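Local coordinates for citrate lyase subunit beta-like protein (PDB 6ARB) that is a magnesium-dependent lyase of the HpcH/HpaI aldolase family, works as a homotrimer and may play a role in fatty acid biosynthesis, at residues T95-K100 against I116-T121; M140-E145 against A185-H190; D146-L151 against R164-H169. All blocks are in the same frame, centred on the assembly; numbering follows the deposited sequence. Where two conformers were deposited one is given.

Running from the N terminus, the chain first closes contact 1, where 116-121 returns beside 95-100 through a beta-alpha-beta unit that includes helix 104-108. Contact 2 opens later, at 140-145, and closes only at 185-190. Within that excursion lies all of contact 3, whose segments 146-151 and 164-169 are joined by a connection without helix or strand. Contacts 1 and 2 tie four strands of one parallel barrel, and their inner strands, 114-119 and 137-142, are themselves neighbours. Contact 3 packs two helices outside the barrel strands. Contacts 1 and 3 meet at the magnesium ion, and all three reach the bound pyruvate.

Contact 1. Residues T95-K100 against I116-T121; sequences TVMLPK and IALVET. With MG (magnesium ion), chain D; PYR (pyruvic acid), chain E.
Strands 95-98 and 116-119 run parallel, 13° apart with axes 4.6 Å from each other, and M97 and L98 pair with I116 and A117. They are neighbouring strands of the TIM barrel, joined through helix 104-108 as a beta-alpha-beta unit. The backbone ladder alternates in the parallel manner: I116 N donates to V96 O, I116 O accepts from L98 N, and L118 N donates to L98 O at 2.9 Å.

M97 and I116 project to the same side of the sheet. The M97 chain leaves the strand extended (chi1 177°) and bends only at its last torsion, which brings CE to 4.0 Å from I116 CG2. Nearer the backbone, M97 CG packs against L118 CB. The L118 side chain continues toward the ligand: its CD2 lies 4.2 Å from P99 CB and 4.0 Å from pyruvate O3.

Beyond the strands, E120 divides its carboxylate between two tasks. OE1 binds the magnesium ion at 2.2 Å. OE2 turns back to the other segment and, through its anti lone pair, accepts the bond from K100 N at 2.8 Å. With OE1 on the metal and OE2 on K100 N, both oxygens are engaged, which should hold the carboxylate's rotation. K100 NZ reaches mainly to E44 and to D146, a second ligand of the magnesium ion. Its pairing with E120 across the contact is long, K100 NZ standing 3.9 Å from E120 OE2.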
loop_
_atom_site.group_PDB
_atom_site.type_symbol
_atom_site.label_atom_id
_atom_site.label_comp_id
_atom_site.label_asym_id
_atom_site.label_seq_id
_atom_site.Cartn_x
_atom_site.Cartn_y
_atom_site.Cartn_z
ATOM N N THR A 95 -17.632 -23.780 -9.643
ATOM C CA THR A 95 -16.762 -22.661 -9.287
ATOM C C THR A 95 -15.753 -22.418 -10.411
ATOM O O THR A 95 -15.136 -23.362 -10.921
ATOM C CB THR A 95 -16.029 -22.908 -7.943
ATOM O OG1 THR A 95 -16.996 -23.180 -6.922
ATOM C CG2 THR A 95 -15.224 -21.681 -7.536
ATOM N N VAL A 96 -15.621 -21.157 -10.813
ATOM C CA VAL A 96 -14.642 -20.753 -11.814
ATOM C C VAL A 96 -13.707 -19.681 -11.281
ATOM O O VAL A 96 -14.064 -18.896 -10.390
ATOM C CB VAL A 96 -15.300 -20.192 -13.096
ATOM C CG1 VAL A 96 -16.006 -21.303 -13.888
ATOM C CG2 VAL A 96 -16.241 -19.043 -12.758
ATOM N N MET A 97 -12.510 -19.631 -11.856
ATOM C CA MET A 97 -11.570 -18.563 -11.558
ATOM C C MET A 97 -11.496 -17.638 -12.757
ATOM O O MET A 97 -11.294 -18.091 -13.885
ATOM C CB MET A 97 -10.181 -19.131 -11.253
ATOM C CG MET A 97 -9.142 -18.037 -11.017
ATOM S SD MET A 97 -7.530 -18.712 -10.582
ATOM C CE MET A 97 -7.862 -19.309 -8.930
ATOM N N LEU A 98 -11.679 -16.345 -12.508
ATOM C CA LEU A 98 -11.744 -15.341 -13.559
ATOM C C LEU A 98 -10.427 -14.582 -13.611
ATOM O O LEU A 98 -10.111 -13.819 -12.698
ATOM C CB LEU A 98 -12.890 -14.358 -13.280
ATOM C CG LEU A 98 -12.921 -13.120 -14.168
ATOM C CD1 LEU A 98 -13.161 -13.515 -15.615
ATOM C CD2 LEU A 98 -13.995 -12.141 -13.680
ATOM N N PRO A 99 -9.648 -14.788 -14.679
ATOM C CA PRO A 99 -8.385 -14.061 -14.779
ATOM C C PRO A 99 -8.615 -12.623 -15.229
ATOM O O PRO A 99 -9.658 -12.310 -15.833
ATOM C CB PRO A 99 -7.625 -14.852 -15.844
ATOM C CG PRO A 99 -8.693 -15.333 -16.738
ATOM C CD PRO A 99 -9.916 -15.589 -15.886
ATOM N N LYS A 100 -7.651 -11.760 -14.909
ATOM C CA LYS A 100 -7.714 -10.344 -15.259
ATOM C C LYS A 100 -9.029 -9.728 -14.792
ATOM O O LYS A 100 -9.621 -8.902 -15.492
ATOM C CB LYS A 100 -7.542 -10.151 -16.772
ATOM C CG LYS A 100 -6.133 -10.463 -17.295
ATOM C CD LYS A 100 -6.153 -11.658 -18.222
ATOM C CE LYS A 100 -4.824 -11.838 -18.928
ATOM N NZ LYS A 100 -4.066 -13.018 -18.415
ATOM N N ILE A 116 -13.926 -17.182 -8.169
ATOM C CA ILE A 116 -12.698 -16.695 -7.568
ATOM C C ILE A 116 -12.089 -15.690 -8.539
ATOM O O ILE A 116 -11.715 -16.038 -9.666
ATOM C CB ILE A 116 -11.698 -17.832 -7.257
ATOM C CG1 ILE A 116 -12.353 -18.832 -6.304
ATOM C CG2 ILE A 116 -10.422 -17.253 -6.623
ATOM C CD1 ILE A 116 -11.514 -20.047 -6.006
ATOM N N ALA A 117 -12.012 -14.440 -8.102
ATOM C CA ALA A 117 -11.521 -13.375 -8.957
ATOM C C ALA A 117 -10.010 -13.273 -8.828
ATOM O O ALA A 117 -9.482 -13.015 -7.740
ATOM C CB ALA A 117 -12.174 -12.058 -8.582
ATOM N N LEU A 118 -9.327 -13.482 -9.949
ATOM C CA LEU A 118 -7.883 -13.333 -10.022
ATOM C C LEU A 118 -7.518 -11.916 -10.471
ATOM O O LEU A 118 -7.622 -11.580 -11.649
ATOM C CB LEU A 118 -7.315 -14.371 -11.000
ATOM C CG LEU A 118 -5.836 -14.262 -11.394
ATOM C CD1 LEU A 118 -4.939 -14.162 -10.158
ATOM C CD2 LEU A 118 -5.457 -15.458 -12.273
ATOM N N VAL A 119 -7.115 -11.078 -9.520
ATOM C CA VAL A 119 -6.755 -9.706 -9.833
ATOM C C VAL A 119 -5.292 -9.651 -10.209
ATOM O O VAL A 119 -4.428 -9.987 -9.398
ATOM C CB VAL A 119 -7.016 -8.775 -8.628
ATOM C CG1 VAL A 119 -6.477 -7.394 -8.913
ATOM C CG2 VAL A 119 -8.517 -8.734 -8.310
ATOM N N GLU A 120 -5.011 -9.225 -11.433
ATOM C CA GLU A 120 -3.643 -9.293 -11.942
ATOM C C GLU A 120 -3.349 -8.178 -12.932
ATOM O O GLU A 120 -2.515 -8.332 -13.825
ATOM C CB GLU A 120 -3.400 -10.654 -12.597
ATOM C CG GLU A 120 -4.471 -11.072 -13.614
ATOM C CD GLU A 120 -4.266 -12.485 -14.072
ATOM O OE1 GLU A 120 -3.158 -13.016 -13.813
ATOM O OE2 GLU A 120 -5.186 -13.059 -14.686
ATOM N N THR A 121 -4.054 -7.064 -12.764
ATOM C CA THR A 121 -3.848 -5.858 -13.558
ATOM C C THR A 121 -4.057 -4.636 -12.668
ATOM O O THR A 121 -4.660 -4.734 -11.578
ATOM C CB THR A 121 -4.849 -5.773 -14.745
ATOM O OG1 THR A 121 -6.173 -5.582 -14.240
ATOM C CG2 THR A 121 -4.803 -7.038 -15.591
HETATM MG MG MG D . -2.028 -14.453 -15.119
HETATM C C PYR E . -0.142 -14.484 -12.894
HETATM O O PYR E . 0.768 -14.174 -12.003
HETATM O OXT PYR E . -0.170 -13.790 -14.000
HETATM C CA PYR E . -1.056 -15.526 -12.653
HETATM O O3 PYR E . -1.761 -16.079 -13.615
HETATM C CB PYR E . -1.246 -16.038 -11.257
HETATM O O HOH W 1 -1.133 -15.864 -16.808
HETATM O O HOH W 2 -3.955 -15.055 -16.148
#

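Contact 2. Residues M140-E145 against A185-H190; sequences MMWGAE and ALDAVH. With PYR (pyruvic acid), chain E.
W142 and D187 make the side-chain hydrogen bond between 140-145 and 185-190: W142 NE1 donates to D187 OD1 at 2.9 Å, almost straight (176°), with the oxygen in the indole plane. D187 OD1 also pairs with R171, so that one carboxylate oxygen serves indole and guanidinium together. In the backbone, L186 N donates to M140 O at 2.9 Å, between parallel strands whose axes differ by 21°. Past the strand, E145 N donates to pyruvate O at 3.0 Å.

A CH-pi contact adds to this: A188 CB lies over one face of the indole, offset toward the rim, 3.4 Å from W142 CE2. Edge and face are thus both engaged.

Apolar packing follows M141, whose chain is extended throughout. Its CB meets L186 CB at 3.9 Å, and its CE lies 4.1 Å from V189 CG1, the two side chains crossing at about a right angle.

Within the TIM barrel, 137-142 and 184-187 are adjacent strands. M141, L186 and V189 face V215 or V213 of strand 213-216 and F20 or W18 of strand 17-22, whereas M140, W142 and A185 pack against helix 165-180.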
loop_
_atom_site.group_PDB
_atom_site.type_symbol
_atom_site.label_atom_id
_atom_site.label_comp_id
_atom_site.label_asym_id
_atom_site.label_seq_id
_atom_site.Cartn_x
_atom_site.Cartn_y
_atom_site.Cartn_z
ATOM N N MET A 140 -10.655 -14.274 -3.704
ATOM C CA MET A 140 -9.819 -13.338 -4.470
ATOM C C MET A 140 -8.410 -13.870 -4.464
ATOM O O MET A 140 -7.918 -14.290 -3.420
ATOM C CB MET A 140 -9.772 -11.963 -3.805
ATOM C CG MET A 140 -11.115 -11.421 -3.445
ATOM S SD MET A 140 -11.708 -10.447 -4.817
ATOM C CE MET A 140 -10.498 -9.111 -4.785
ATOM N N MET A 141 -7.779 -13.841 -5.633
ATOM C CA MET A 141 -6.385 -14.219 -5.781
ATOM C C MET A 141 -5.689 -13.043 -6.443
ATOM O O MET A 141 -6.335 -12.206 -7.075
ATOM C CB MET A 141 -6.277 -15.464 -6.656
ATOM C CG MET A 141 -4.848 -15.978 -6.836
ATOM S SD MET A 141 -4.840 -17.492 -7.816
ATOM C CE MET A 141 -3.068 -17.779 -7.941
ATOM N N TRP A 142 -4.379 -12.950 -6.276
ATOM C CA TRP A 142 -3.622 -11.953 -7.013
ATOM C C TRP A 142 -2.531 -12.641 -7.854
ATOM O O TRP A 142 -2.082 -13.758 -7.541
ATOM C CB TRP A 142 -3.032 -10.920 -6.065
ATOM C CG TRP A 142 -1.853 -11.422 -5.285
ATOM C CD1 TRP A 142 -1.863 -12.303 -4.243
ATOM C CD2 TRP A 142 -0.482 -11.066 -5.499
ATOM N NE1 TRP A 142 -0.578 -12.515 -3.789
ATOM C CE2 TRP A 142 0.287 -11.767 -4.547
ATOM C CE3 TRP A 142 0.170 -10.219 -6.403
ATOM C CZ2 TRP A 142 1.676 -11.648 -4.477
ATOM C CZ3 TRP A 142 1.552 -10.100 -6.324
ATOM C CH2 TRP A 142 2.283 -10.808 -5.371
ATOM N N GLY A 143 -2.143 -11.991 -8.946
ATOM C CA GLY A 143 -1.186 -12.566 -9.877
ATOM C C GLY A 143 -0.096 -11.557 -10.175
ATOM O O GLY A 143 -0.363 -10.498 -10.740
ATOM N N ALA A 144 1.134 -11.887 -9.792
ATOM C CA ALA A 144 2.238 -10.933 -9.865
ATOM C C ALA A 144 2.759 -10.756 -11.291
ATOM O O ALA A 144 3.209 -9.674 -11.668
ATOM C CB ALA A 144 3.370 -11.377 -8.947
ATOM N N GLU A 145 2.702 -11.821 -12.084
ATOM C CA GLU A 145 3.339 -11.794 -13.396
ATOM C C GLU A 145 2.539 -11.037 -14.452
ATOM O O GLU A 145 3.098 -10.207 -15.172
ATOM C CB GLU A 145 3.701 -13.200 -13.859
ATOM C CG GLU A 145 4.450 -13.990 -12.789
ATOM C CD GLU A 145 5.694 -13.263 -12.300
ATOM O OE1 GLU A 145 6.379 -12.634 -13.140
ATOM O OE2 GLU A 145 5.995 -13.313 -11.079
ATOM N N ALA A 185 -9.000 -15.743 0.606
ATOM C CA ALA A 185 -7.860 -15.015 0.076
ATOM C C ALA A 185 -6.830 -16.042 -0.362
ATOM O O ALA A 185 -6.421 -16.891 0.434
ATOM C CB ALA A 185 -7.282 -14.103 1.146
ATOM N N LEU A 186 -6.423 -15.978 -1.626
ATOM C CA LEU A 186 -5.453 -16.923 -2.175
ATOM C C LEU A 186 -4.160 -16.208 -2.537
ATOM O O LEU A 186 -4.186 -15.209 -3.252
ATOM C CB LEU A 186 -6.027 -17.624 -3.422
ATOM C CG LEU A 186 -7.155 -18.641 -3.275
ATOM C CD1 LEU A 186 -8.449 -17.951 -2.904
ATOM C CD2 LEU A 186 -7.326 -19.397 -4.585
ATOM N N ASP A 187 -3.029 -16.711 -2.034
ATOM C CA ASP A 187 -1.720 -16.113 -2.308
ATOM C C ASP A 187 -1.146 -16.615 -3.637
ATOM O O ASP A 187 -1.481 -17.719 -4.095
ATOM C CB ASP A 187 -0.738 -16.398 -1.154
ATOM C CG ASP A 187 0.393 -15.377 -1.074
ATOM O OD1 ASP A 187 0.280 -14.279 -1.669
ATOM O OD2 ASP A 187 1.399 -15.667 -0.395
ATOM N N ALA A 188 -0.283 -15.796 -4.234
ATOM C CA ALA A 188 0.280 -16.012 -5.581
ATOM C C ALA A 188 1.208 -17.216 -5.759
ATOM O O ALA A 188 1.856 -17.674 -4.814
ATOM C CB ALA A 188 1.008 -14.751 -6.048
ATOM N N VAL A 189 1.305 -17.684 -7.001
ATOM C CA VAL A 189 2.108 -18.872 -7.310
ATOM C C VAL A 189 3.608 -18.617 -7.127
ATOM O O VAL A 189 4.070 -17.479 -7.247
ATOM C CB VAL A 189 1.850 -19.369 -8.749
ATOM C CG1 VAL A 189 0.374 -19.768 -8.932
ATOM C CG2 VAL A 189 2.252 -18.304 -9.760
ATOM N N HIS A 190 4.359 -19.674 -6.814
ATOM C CA HIS A 190 5.817 -19.576 -6.710
ATOM C C HIS A 190 6.372 -20.267 -7.947
ATOM O O HIS A 190 6.310 -21.493 -8.066
ATOM C CB HIS A 190 6.319 -20.250 -5.428
ATOM C CG HIS A 190 7.720 -19.875 -5.035
ATOM N ND1 HIS A 190 8.011 -18.739 -4.304
ATOM C CD2 HIS A 190 8.903 -20.505 -5.238
ATOM C CE1 HIS A 190 9.316 -18.676 -4.096
ATOM N NE2 HIS A 190 9.881 -19.735 -4.653
HETATM C C PYR E . -0.142 -14.484 -12.894
HETATM O O PYR E . 0.768 -14.174 -12.003
HETATM O OXT PYR E . -0.170 -13.790 -14.000
HETATM C CA PYR E . -1.056 -15.526 -12.653
HETATM O O3 PYR E . -1.761 -16.079 -13.615
HETATM C CB PYR E . -1.246 -16.038 -11.257
HETATM O O HOH W 3 4.460 -14.872 -9.159
#

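Contact 3. Residues D146-L151 against R164-H169; sequences DLIATL and RDVARH. With MG (magnesium ion), chain D; PYR (pyruvic acid), chain E; PO4 (phosphate ion), chain G.
L147, I148 and L151 of one helix meet V166 and A167 of another beyond the C-terminal ends of the strands of the TIM barrel. The short helical segments cross at 124° with their axes 10.7 Å apart, so the two backbones remain well separated and the contact, 184 Å² in all, is made by side-chain ends, one of them resting on the facing backbone.

V166 supplies the centre of the packing. Its CB points toward helix 146-151, and chi1 of 70° sets CG1 between its own backbone N and carbonyl carbon. From there CG1 touches two partners: L151 CD1, approached tip to tip at 4.1 Å, and I148 CD1 at 4.2 Å, from a side chain lying oblique to V166. The I148 chain bends to make this contact, bringing its end nearer than its CB direction alone suggests. One turn earlier than L151, L147 reaches the backbone instead, its CD2 lying 4.0 Å from A167 CA and equally far from V166 O. The side-chain pairs between the helices are all apolar, and the contact is van der Waals packing.

Polar groups point from each helix to other sites. D146 OD2 binds the magnesium ion and also accepts a hydrogen bond from K100, while D146 N donates to pyruvate OXT at 2.9 Å. The start of helix 144-151 thus contributes both a metal ligand and a carboxylate-binding N-H. Both helices also touch neighbouring subunits; D165 pairs with R168 of the second subunit and R168 with D165 of the third. A phosphate, probably from the crystallisation liquor, is held by arginines of all three subunits; here R168 NH1 donates to its O3 and R168 NH2 to its O2 at 2.8 Å, the latter bond nearly straight at 178°.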
loop_
_atom_site.group_PDB
_atom_site.type_symbol
_atom_site.label_atom_id
_atom_site.label_comp_id
_atom_site.label_asym_id
_atom_site.label_seq_id
_atom_site.Cartn_x
_atom_site.Cartn_y
_atom_site.Cartn_z
ATOM N N ASP A 146 1.241 -11.307 -14.547
ATOM C CA ASP A 146 0.376 -10.491 -15.392
ATOM C C ASP A 146 0.335 -9.042 -14.902
ATOM O O ASP A 146 0.256 -8.113 -15.707
ATOM C CB ASP A 146 -1.040 -11.084 -15.472
ATOM C CG ASP A 146 -1.269 -11.856 -16.756
ATOM O OD1 ASP A 146 -0.887 -11.378 -17.845
ATOM O OD2 ASP A 146 -1.821 -12.959 -16.689
ATOM N N LEU A 147 0.413 -8.842 -13.584
ATOM C CA LEU A 147 0.498 -7.491 -13.054
ATOM C C LEU A 147 1.660 -6.734 -13.695
ATOM O O LEU A 147 1.482 -5.659 -14.280
ATOM C CB LEU A 147 0.660 -7.497 -11.527
ATOM C CG LEU A 147 0.848 -6.108 -10.890
ATOM C CD1 LEU A 147 -0.318 -5.175 -11.190
ATOM C CD2 LEU A 147 1.090 -6.218 -9.387
ATOM N N ILE A 148 2.858 -7.280 -13.585
ATOM C CA ILE A 148 4.023 -6.603 -14.153
ATOM C C ILE A 148 3.931 -6.528 -15.682
ATOM O O ILE A 148 4.296 -5.525 -16.316
ATOM C CB ILE A 148 5.311 -7.338 -13.761
ATOM C CG1 ILE A 148 5.548 -7.196 -12.250
ATOM C CG2 ILE A 148 6.474 -6.833 -14.582
ATOM C CD1 ILE A 148 5.965 -5.799 -11.800
ATOM N N ALA A 149 3.439 -7.607 -16.270
ATOM C CA ALA A 149 3.277 -7.663 -17.712
ATOM C C ALA A 149 2.378 -6.521 -18.193
ATOM O O ALA A 149 2.735 -5.791 -19.123
ATOM C CB ALA A 149 2.720 -9.018 -18.125
ATOM N N THR A 150 1.221 -6.350 -17.556
ATOM C CA THR A 150 0.286 -5.324 -18.007
ATOM C C THR A 150 0.730 -3.898 -17.660
ATOM O O THR A 150 0.360 -2.960 -18.362
ATOM C CB THR A 150 -1.180 -5.622 -17.581
ATOM O OG1 THR A 150 -1.294 -5.622 -16.153
ATOM C CG2 THR A 150 -1.610 -6.978 -18.125
ATOM N N LEU A 151 1.553 -3.743 -16.616
ATOM C CA LEU A 151 2.131 -2.437 -16.271
ATOM C C LEU A 151 3.218 -1.998 -17.245
ATOM O O LEU A 151 3.594 -0.819 -17.261
ATOM C CB LEU A 151 2.700 -2.434 -14.858
ATOM C CG LEU A 151 1.802 -2.537 -13.629
ATOM C CD1 LEU A 151 2.654 -2.821 -12.411
ATOM C CD2 LEU A 151 1.001 -1.248 -13.455
ATOM N N ARG A 164 8.937 -6.946 -5.861
ATOM C CA ARG A 164 9.020 -5.497 -5.883
ATOM C C ARG A 164 7.788 -4.897 -5.202
ATOM O O ARG A 164 6.766 -5.587 -4.991
ATOM C CB ARG A 164 9.197 -4.989 -7.315
ATOM C CG ARG A 164 10.441 -5.604 -8.005
ATOM C CD ARG A 164 10.630 -5.065 -9.402
ATOM N NE ARG A 164 11.725 -5.726 -10.120
ATOM C CZ ARG A 164 13.007 -5.389 -10.028
ATOM N NH1 ARG A 164 13.389 -4.412 -9.221
ATOM N NH2 ARG A 164 13.915 -6.045 -10.744
ATOM N N ASP A 165 7.905 -3.617 -4.858
ATOM C CA ASP A 165 6.923 -2.936 -4.017
ATOM C C ASP A 165 5.513 -3.018 -4.571
ATOM O O ASP A 165 4.586 -3.296 -3.823
ATOM C CB ASP A 165 7.324 -1.476 -3.795
ATOM C CG ASP A 165 8.351 -1.303 -2.668
ATOM O OD1 ASP A 165 8.849 -2.326 -2.126
ATOM O OD2 ASP A 165 8.653 -0.134 -2.328
ATOM N N VAL A 166 5.345 -2.772 -5.862
ATOM C CA VAL A 166 3.993 -2.744 -6.431
ATOM C C VAL A 166 3.268 -4.091 -6.309
ATOM O O VAL A 166 2.046 -4.153 -6.130
ATOM C CB VAL A 166 3.969 -2.224 -7.885
ATOM C CG1 VAL A 166 4.608 -3.232 -8.826
ATOM C CG2 VAL A 166 2.538 -1.931 -8.306
ATOM N N ALA A 167 4.020 -5.180 -6.396
ATOM C CA ALA A 167 3.444 -6.497 -6.167
ATOM C C ALA A 167 3.090 -6.718 -4.692
ATOM O O ALA A 167 2.033 -7.282 -4.375
ATOM C CB ALA A 167 4.411 -7.603 -6.672
ATOM N N ARG A 168 3.955 -6.271 -3.783
ATOM C CA ARG A 168 3.640 -6.396 -2.356
ATOM C C ARG A 168 2.429 -5.554 -2.018
ATOM O O ARG A 168 1.602 -5.941 -1.217
ATOM C CB ARG A 168 4.826 -5.997 -1.475
ATOM C CG ARG A 168 6.062 -6.859 -1.691
ATOM C CD ARG A 168 7.289 -6.198 -1.111
ATOM N NE ARG A 168 7.306 -6.179 0.356
ATOM C CZ ARG A 168 8.361 -5.791 1.073
ATOM N NH1 ARG A 168 9.469 -5.406 0.447
ATOM N NH2 ARG A 168 8.325 -5.788 2.406
ATOM N N HIS A 169 2.341 -4.383 -2.635
ATOM C CA HIS A 169 1.191 -3.505 -2.480
ATOM C C HIS A 169 -0.110 -4.204 -2.920
ATOM O O HIS A 169 -1.111 -4.201 -2.200
ATOM C CB HIS A 169 1.434 -2.232 -3.307
ATOM C CG HIS A 169 0.412 -1.164 -3.102
ATOM N ND1 HIS A 169 0.571 -0.147 -2.184
ATOM C CD2 HIS A 169 -0.778 -0.941 -3.708
ATOM C CE1 HIS A 169 -0.484 0.645 -2.226
ATOM N NE2 HIS A 169 -1.310 0.194 -3.152
HETATM MG MG MG D . -2.028 -14.453 -15.119
HETATM C C PYR E . -0.142 -14.484 -12.894
HETATM O O PYR E . 0.768 -14.174 -12.003
HETATM O OXT PYR E . -0.170 -13.790 -14.000
HETATM C CA PYR E . -1.056 -15.526 -12.653
HETATM O O3 PYR E . -1.761 -16.079 -13.615
HETATM C CB PYR E . -1.246 -16.038 -11.257
HETATM P P PO4 G . 11.656 -3.999 3.279
HETATM O O1 PO4 G . 13.046 -4.456 3.640
HETATM O O2 PO4 G . 10.640 -4.973 3.831
HETATM O O3 PO4 G . 11.584 -3.913 1.785
HETATM O O4 PO4 G . 11.425 -2.618 3.821
HETATM O O HOH W 1 -1.133 -15.864 -16.808
HETATM O O HOH W 2 -3.955 -15.055 -16.148
#